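Local coordinates for SusD superfamily protein (Parabacteroides distasonis, PDB 3OTN), which probably binds carbohydrate or other nutrients at the outer membrane, at residues 246-251 / 390-395; 363-368 / 412-417. One frame throughout, in Å; residues are numbered along the deposited sequence.

Interaction 1. Residues 246-251 / 390-395; sequences KGEFIY and RGRAGL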
loop_
_atom_site.group_PDB
_atom_site.type_symbol
_atom_site.label_atom_id
_atom_site.label_comp_id
_atom_site.label_asym_id
_atom_site.label_seq_id
_atom_site.Cartn_x
_atom_site.Cartn_y
_atom_site.Cartn_z
ATOM N N LYS A 246 -16.617 0.568 1.293
ATOM C CA LYS A 246 -17.612 1.314 0.524
ATOM C C LYS A 246 -16.951 2.529 -0.095
ATOM O O LYS A 246 -15.820 2.888 0.241
ATOM C CB LYS A 246 -18.736 1.894 1.406
ATOM C CG LYS A 246 -19.284 1.093 2.541
ATOM C CD LYS A 246 -20.674 1.584 2.991
ATOM C CE LYS A 246 -20.752 3.063 3.326
ATOM N NZ LYS A 246 -22.149 3.458 3.684
ATOM N N GLY A 247 -17.705 3.215 -0.935
ATOM C CA GLY A 247 -17.283 4.517 -1.470
ATOM C C GLY A 247 -16.137 4.301 -2.435
ATOM O O GLY A 247 -16.318 3.679 -3.472
ATOM N N GLU A 248 -14.940 4.729 -2.053
ATOM C CA GLU A 248 -13.748 4.518 -2.881
ATOM C C GLU A 248 -13.100 3.158 -2.691
ATOM O O GLU A 248 -12.328 2.707 -3.559
ATOM C CB GLU A 248 -12.694 5.563 -2.576
ATOM C CG GLU A 248 -13.041 6.973 -3.008
ATOM C CD GLU A 248 -11.838 7.904 -3.054
ATOM O OE1 GLU A 248 -10.678 7.402 -3.243
ATOM O OE2 GLU A 248 -12.060 9.142 -2.914
ATOM N N PHE A 249 -13.361 2.513 -1.566
ATOM C CA PHE A 249 -12.534 1.380 -1.176
ATOM C C PHE A 249 -12.839 0.138 -2.013
ATOM O O PHE A 249 -13.981 -0.314 -2.095
ATOM C CB PHE A 249 -12.621 1.081 0.305
ATOM C CG PHE A 249 -12.249 2.257 1.196
ATOM C CD1 PHE A 249 -11.076 2.975 0.991
ATOM C CD2 PHE A 249 -13.111 2.657 2.217
ATOM C CE1 PHE A 249 -10.743 4.056 1.818
ATOM C CE2 PHE A 249 -12.796 3.704 3.043
ATOM C CZ PHE A 249 -11.608 4.417 2.856
ATOM N N ILE A 250 -11.782 -0.413 -2.599
ATOM C CA ILE A 250 -11.857 -1.563 -3.531
ATOM C C ILE A 250 -11.342 -2.822 -2.842
ATOM O O ILE A 250 -12.016 -3.873 -2.857
ATOM C CB ILE A 250 -11.047 -1.266 -4.834
ATOM C CG1 ILE A 250 -11.651 -0.071 -5.567
ATOM C CG2 ILE A 250 -11.071 -2.483 -5.800
ATOM C CD1 ILE A 250 -10.754 0.474 -6.670
ATOM N N TYR A 251 -10.173 -2.725 -2.227
ATOM C CA TYR A 251 -9.654 -3.826 -1.403
ATOM C C TYR A 251 -8.923 -3.271 -0.171
ATOM O O TYR A 251 -8.124 -2.353 -0.286
ATOM C CB TYR A 251 -8.746 -4.735 -2.264
ATOM C CG TYR A 251 -8.557 -6.064 -1.617
ATOM C CD1 TYR A 251 -9.590 -6.993 -1.599
ATOM C CD2 TYR A 251 -7.368 -6.376 -0.958
ATOM C CE1 TYR A 251 -9.441 -8.230 -0.947
ATOM C CE2 TYR A 251 -7.200 -7.613 -0.307
ATOM C CZ TYR A 251 -8.229 -8.521 -0.290
ATOM O OH TYR A 251 -8.061 -9.705 0.361
ATOM N N ARG A 390 -7.953 17.702 -7.757
ATOM C CA ARG A 390 -7.588 19.060 -7.410
ATOM C C ARG A 390 -8.772 19.833 -6.800
ATOM O O ARG A 390 -8.595 20.508 -5.794
ATOM C CB ARG A 390 -7.008 19.794 -8.635
ATOM C CG ARG A 390 -5.588 19.323 -9.013
ATOM C CD ARG A 390 -5.100 20.005 -10.326
ATOM N NE ARG A 390 -5.048 21.440 -10.152
ATOM C CZ ARG A 390 -4.043 22.131 -9.594
ATOM N NH1 ARG A 390 -2.902 21.556 -9.186
ATOM N NH2 ARG A 390 -4.175 23.438 -9.457
ATOM N N GLY A 391 -9.965 19.696 -7.387
ATOM C CA GLY A 391 -11.190 20.369 -6.881
ATOM C C GLY A 391 -11.573 19.974 -5.455
ATOM O O GLY A 391 -11.928 20.820 -4.651
ATOM N N ARG A 392 -11.499 18.681 -5.145
ATOM C CA ARG A 392 -11.678 18.212 -3.788
ATOM C C ARG A 392 -10.668 18.880 -2.833
ATOM O O ARG A 392 -11.017 19.195 -1.699
ATOM C CB ARG A 392 -11.542 16.702 -3.744
ATOM C CG ARG A 392 -11.695 16.114 -2.360
ATOM C CD ARG A 392 -11.801 14.635 -2.418
ATOM N NE ARG A 392 -10.654 13.951 -3.008
ATOM C CZ ARG A 392 -10.652 12.655 -3.352
ATOM N NH1 ARG A 392 -11.729 11.894 -3.155
ATOM N NH2 ARG A 392 -9.556 12.097 -3.867
ATOM N N ALA A 393 -9.435 19.111 -3.304
ATOM C CA ALA A 393 -8.418 19.830 -2.511
ATOM C C ALA A 393 -8.565 21.373 -2.518
ATOM O O ALA A 393 -7.682 22.073 -2.019
ATOM C CB ALA A 393 -7.010 19.421 -2.962
ATOM N N GLY A 394 -9.663 21.908 -3.057
ATOM C CA GLY A 394 -9.883 23.347 -3.089
ATOM C C GLY A 394 -9.018 24.116 -4.064
ATOM O O GLY A 394 -8.946 25.335 -3.970
ATOM N N LEU A 395 -8.377 23.410 -4.991
ATOM C CA LEU A 395 -7.474 23.978 -5.963
ATOM C C LEU A 395 -8.180 24.211 -7.288
ATOM O O LEU A 395 -9.085 23.463 -7.675
ATOM C CB LEU A 395 -6.304 23.033 -6.212
ATOM C CG LEU A 395 -5.478 22.662 -4.986
ATOM C CD1 LEU A 395 -4.444 21.614 -5.335
ATOM C CD2 LEU A 395 -4.856 23.935 -4.350
#

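Interaction 2. Residues 363-368 / 412-417; sequences VLLMYA and DQRYFD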
loop_
_atom_site.group_PDB
_atom_site.type_symbol
_atom_site.label_atom_id
_atom_site.label_comp_id
_atom_site.label_asym_id
_atom_site.label_seq_id
_atom_site.Cartn_x
_atom_site.Cartn_y
_atom_site.Cartn_z
ATOM N N VAL A 363 -6.828 4.355 -8.438
ATOM C CA VAL A 363 -7.159 3.775 -9.738
ATOM C C VAL A 363 -7.335 4.886 -10.791
ATOM O O VAL A 363 -6.859 4.734 -11.901
ATOM C CB VAL A 363 -8.375 2.865 -9.695
ATOM C CG1 VAL A 363 -8.738 2.385 -11.127
ATOM C CG2 VAL A 363 -8.111 1.670 -8.781
ATOM N N LEU A 364 -8.031 5.966 -10.445
ATOM C CA LEU A 364 -8.178 7.120 -11.343
ATOM C C LEU A 364 -6.809 7.717 -11.773
ATOM O O LEU A 364 -6.562 7.976 -12.965
ATOM C CB LEU A 364 -9.012 8.212 -10.676
ATOM C CG LEU A 364 -10.479 7.919 -10.319
ATOM C CD1 LEU A 364 -11.217 9.191 -9.913
ATOM C CD2 LEU A 364 -11.170 7.241 -11.488
ATOM N N LEU A 365 -5.916 7.908 -10.813
ATOM C CA LEU A 365 -4.601 8.457 -11.139
ATOM C C LEU A 365 -3.763 7.432 -11.925
ATOM O O LEU A 365 -2.990 7.821 -12.775
ATOM C CB LEU A 365 -3.888 8.910 -9.872
ATOM C CG LEU A 365 -4.537 10.132 -9.207
ATOM C CD1 LEU A 365 -3.972 10.301 -7.792
ATOM C CD2 LEU A 365 -4.257 11.381 -10.047
HETATM N N MSE A 366 -3.919 6.129 -11.657
HETATM C CA MSE A 366 -3.289 5.090 -12.497
HETATM C C MSE A 366 -3.809 5.123 -13.921
HETATM O O MSE A 366 -3.021 4.948 -14.842
HETATM C CB MSE A 366 -3.455 3.689 -11.897
HETATM C CG MSE A 366 -2.625 3.471 -10.651
HETATM SE SE MSE A 366 -2.504 1.567 -10.242
HETATM C CE MSE A 366 -4.337 1.203 -9.819
ATOM N N TYR A 367 -5.114 5.372 -14.107
ATOM C CA TYR A 367 -5.642 5.577 -15.464
ATOM C C TYR A 367 -4.979 6.772 -16.153
ATOM O O TYR A 367 -4.486 6.618 -17.285
ATOM C CB TYR A 367 -7.174 5.740 -15.544
ATOM C CG TYR A 367 -7.620 5.999 -16.992
ATOM C CD1 TYR A 367 -7.766 4.957 -17.901
ATOM C CD2 TYR A 367 -7.834 7.298 -17.453
ATOM C CE1 TYR A 367 -8.119 5.209 -19.242
ATOM C CE2 TYR A 367 -8.206 7.552 -18.768
ATOM C CZ TYR A 367 -8.340 6.493 -19.656
ATOM O OH TYR A 367 -8.693 6.749 -20.948
ATOM N N ALA A 368 -4.995 7.949 -15.511
ATOM C CA ALA A 368 -4.369 9.165 -16.085
ATOM C C ALA A 368 -2.904 8.917 -16.457
ATOM O O ALA A 368 -2.459 9.336 -17.530
ATOM C CB ALA A 368 -4.466 10.371 -15.139
ATOM N N ASP A 412 2.223 14.518 -9.065
ATOM C CA ASP A 412 2.018 15.424 -7.938
ATOM C C ASP A 412 0.795 15.003 -7.111
ATOM O O ASP A 412 0.866 14.882 -5.860
ATOM C CB ASP A 412 1.844 16.878 -8.385
ATOM C CG ASP A 412 3.177 17.622 -8.612
ATOM O OD1 ASP A 412 4.290 17.034 -8.555
ATOM O OD2 ASP A 412 3.095 18.838 -8.863
ATOM N N GLN A 413 -0.326 14.776 -7.791
ATOM C CA GLN A 413 -1.527 14.383 -7.080
ATOM C C GLN A 413 -1.401 13.013 -6.413
ATOM O O GLN A 413 -2.022 12.790 -5.384
ATOM C CB GLN A 413 -2.787 14.497 -7.950
ATOM C CG GLN A 413 -3.053 15.913 -8.455
ATOM C CD GLN A 413 -3.002 16.951 -7.350
ATOM O OE1 GLN A 413 -3.463 16.695 -6.244
ATOM N NE2 GLN A 413 -2.437 18.115 -7.638
ATOM N N ARG A 414 -0.574 12.123 -6.962
ATOM C CA ARG A 414 -0.279 10.877 -6.300
ATOM C C ARG A 414 0.449 11.141 -4.974
ATOM O O ARG A 414 0.105 10.540 -3.954
ATOM C CB ARG A 414 0.532 9.946 -7.189
ATOM C CG ARG A 414 -0.291 9.380 -8.367
ATOM C CD ARG A 414 0.508 8.315 -9.135
ATOM N NE ARG A 414 0.657 7.149 -8.282
ATOM C CZ ARG A 414 -0.283 6.251 -8.053
ATOM N NH1 ARG A 414 -1.450 6.297 -8.683
ATOM N NH2 ARG A 414 -0.042 5.265 -7.210
ATOM N N TYR A 415 1.471 12.002 -4.999
ATOM C CA TYR A 415 2.195 12.332 -3.783
ATOM C C TYR A 415 1.244 13.004 -2.773
ATOM O O TYR A 415 1.166 12.605 -1.610
ATOM C CB TYR A 415 3.364 13.282 -4.047
ATOM C CG TYR A 415 4.664 12.604 -4.482
ATOM C CD1 TYR A 415 4.779 11.978 -5.724
ATOM C CD2 TYR A 415 5.793 12.647 -3.671
ATOM C CE1 TYR A 415 5.985 11.404 -6.148
ATOM C CE2 TYR A 415 6.985 12.078 -4.076
ATOM C CZ TYR A 415 7.089 11.475 -5.305
ATOM O OH TYR A 415 8.278 10.908 -5.659
ATOM N N PHE A 416 0.520 14.010 -3.240
ATOM C CA PHE A 416 -0.279 14.830 -2.351
ATOM C C PHE A 416 -1.524 14.138 -1.820
ATOM O O PHE A 416 -1.861 14.341 -0.643
ATOM C CB PHE A 416 -0.641 16.156 -2.982
ATOM C CG PHE A 416 0.575 17.040 -3.325
ATOM C CD1 PHE A 416 1.612 17.246 -2.403
ATOM C CD2 PHE A 416 0.639 17.687 -4.535
ATOM C CE1 PHE A 416 2.707 18.073 -2.731
ATOM C CE2 PHE A 416 1.726 18.517 -4.867
ATOM C CZ PHE A 416 2.750 18.704 -3.954
ATOM N N ASP A 417 -2.216 13.385 -2.667
ATOM C CA ASP A 417 -3.482 12.751 -2.295
ATOM C C ASP A 417 -3.304 11.390 -1.640
ATOM O O ASP A 417 -4.069 11.031 -0.729
ATOM C CB ASP A 417 -4.421 12.608 -3.503
ATOM C CG ASP A 417 -5.843 13.012 -3.184
ATOM O OD1 ASP A 417 -5.989 14.184 -2.784
ATOM O OD2 ASP A 417 -6.787 12.179 -3.300
#

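Interaction 1. Residues 246-251 / 390-395
Glu-248 and Arg-392 are the nearest residues of the two backbones, yet their CA atoms stand 13.9 Å apart, so the turn leading into strand 249-253 and the C-terminal end of helix 380-392 are joined through long side chains alone.

The two side chains reach for each other head-on from the two sides of this gap. Arg-392 carries CG opposite its backbone N (chi1 179°), which sends the chain off the helix before it bends at chi3; Glu-248 runs extended beyond CG. They meet in a salt bridge of one hydrogen bond, Arg-392 NH1 to Glu-248 OE2 at 2.8 Å, with 147° at the hydrogen. The oxygen is met nearly along its C-O axis, and the carboxylate and guanidinium planes lie 15° apart. Because Arg-392 NH2 remains 4.0 Å from Glu-248 OE2, the pairing is end-on rather than forked. Behind the bridge, a type II' beta turn from Lys-246 to Phe-249 presents Glu-248 at its third position, and Arg-392 is the last residue with helical phi/psi, inside the Schellman motif that ends the helix with Gly-394 as C-prime residue.

The second carboxylate oxygen, OE1, is held by Thr-361 OG1 and Arg-359. Thr-361 OG1 also bonds Arg-392 NH2, which pairs with Asp-417, while the backbone of Phe-232 bonds both Glu-248 OE2 and Arg-392 NH1. With an alanine in place of Arg-392, Glu-248 OE2 would probably lose its charged mate and the carbonyl of Phe-232 the NH1 donor. Glu-248 OE2 and Arg-392 NH1 are the closest atoms of the one residue pair that meets across the segments, so the contact is essentially electrostatic; two arginines beside the buried carboxylate of Glu-248 are likely to keep it ionised.

Interaction 2. Residues 363-368 / 412-417
Arg-414 NH1 forms a salt bridge with Asp-362 OD1 while lying against the carbon skeleton of the same helix, 360-375, to which Asp-362 belongs. Its nearest neighbour in segment 363-368 is CG of Met-366, a selenomethionine in this crystal, 3.6 Å from NH1; Leu-365 CB lies 3.8 Å from the same nitrogen. Both are carbon atoms with no hydrogen bond to make, and they meet the guanidinium obliquely; these contacts are packing that accompanies the charge pairing. The bend of Arg-414 at chi3 (69°) turns its end back toward segment 363-368, and NE forms its own salt bridge, with Asp-427 OD2, the strongest polar partner of the side chain. Carboxylates at NE and NH1 together should restrict rotation of the group.

Leu-365 supplies most of the apolar contact. It and Arg-414 lie alongside one another, running in opposing senses, with Leu-365 CD1 3.8 Å from Arg-414 CG. Its other methyl, CD2, rests 4.0 Å from Gln-413 CB, which makes the leucine fork straddle two successive residues of the facing helix. Gln-413 then bends at chi2 (-50°), leading its amide away to Glu-409 and Arg-301.

The axes of the two short helical segments come within 10.4 Å and run 165° apart, an antiparallel pair consistent with the TPR-related helical packing known in the SusD family. Helix 380-392 adjoins the pair where Ile-389 touches Leu-365, helix 187-202 adjoins it where Leu-199 touches Met-366, and helix 210-225 packs against Val-363 and Leu-364.

The centres of interactions 1 and 2 lie 10 Å apart, and their segments alternate along the chain: 246-251, 363-368, 390-395, 412-417. Three successive helices, 360-375, 380-392 and 403-418, supply three of these segments; the fourth leads into strand 249-253, the middle of a small antiparallel sheet between 355-356 and 358-359. Direct contacts tie the sites together. Arg-392 NH2 lies 2.8 Å from Asp-417 OD2 in a salt bridge that joins helix 380-392 to helix 403-418, whereas Ile-250 CD1, packed 3.6 Å from Val-363 CG2, joins the strand to helix 360-375. The small sheet and the three helices thus form one connected part of the SusD-like fold.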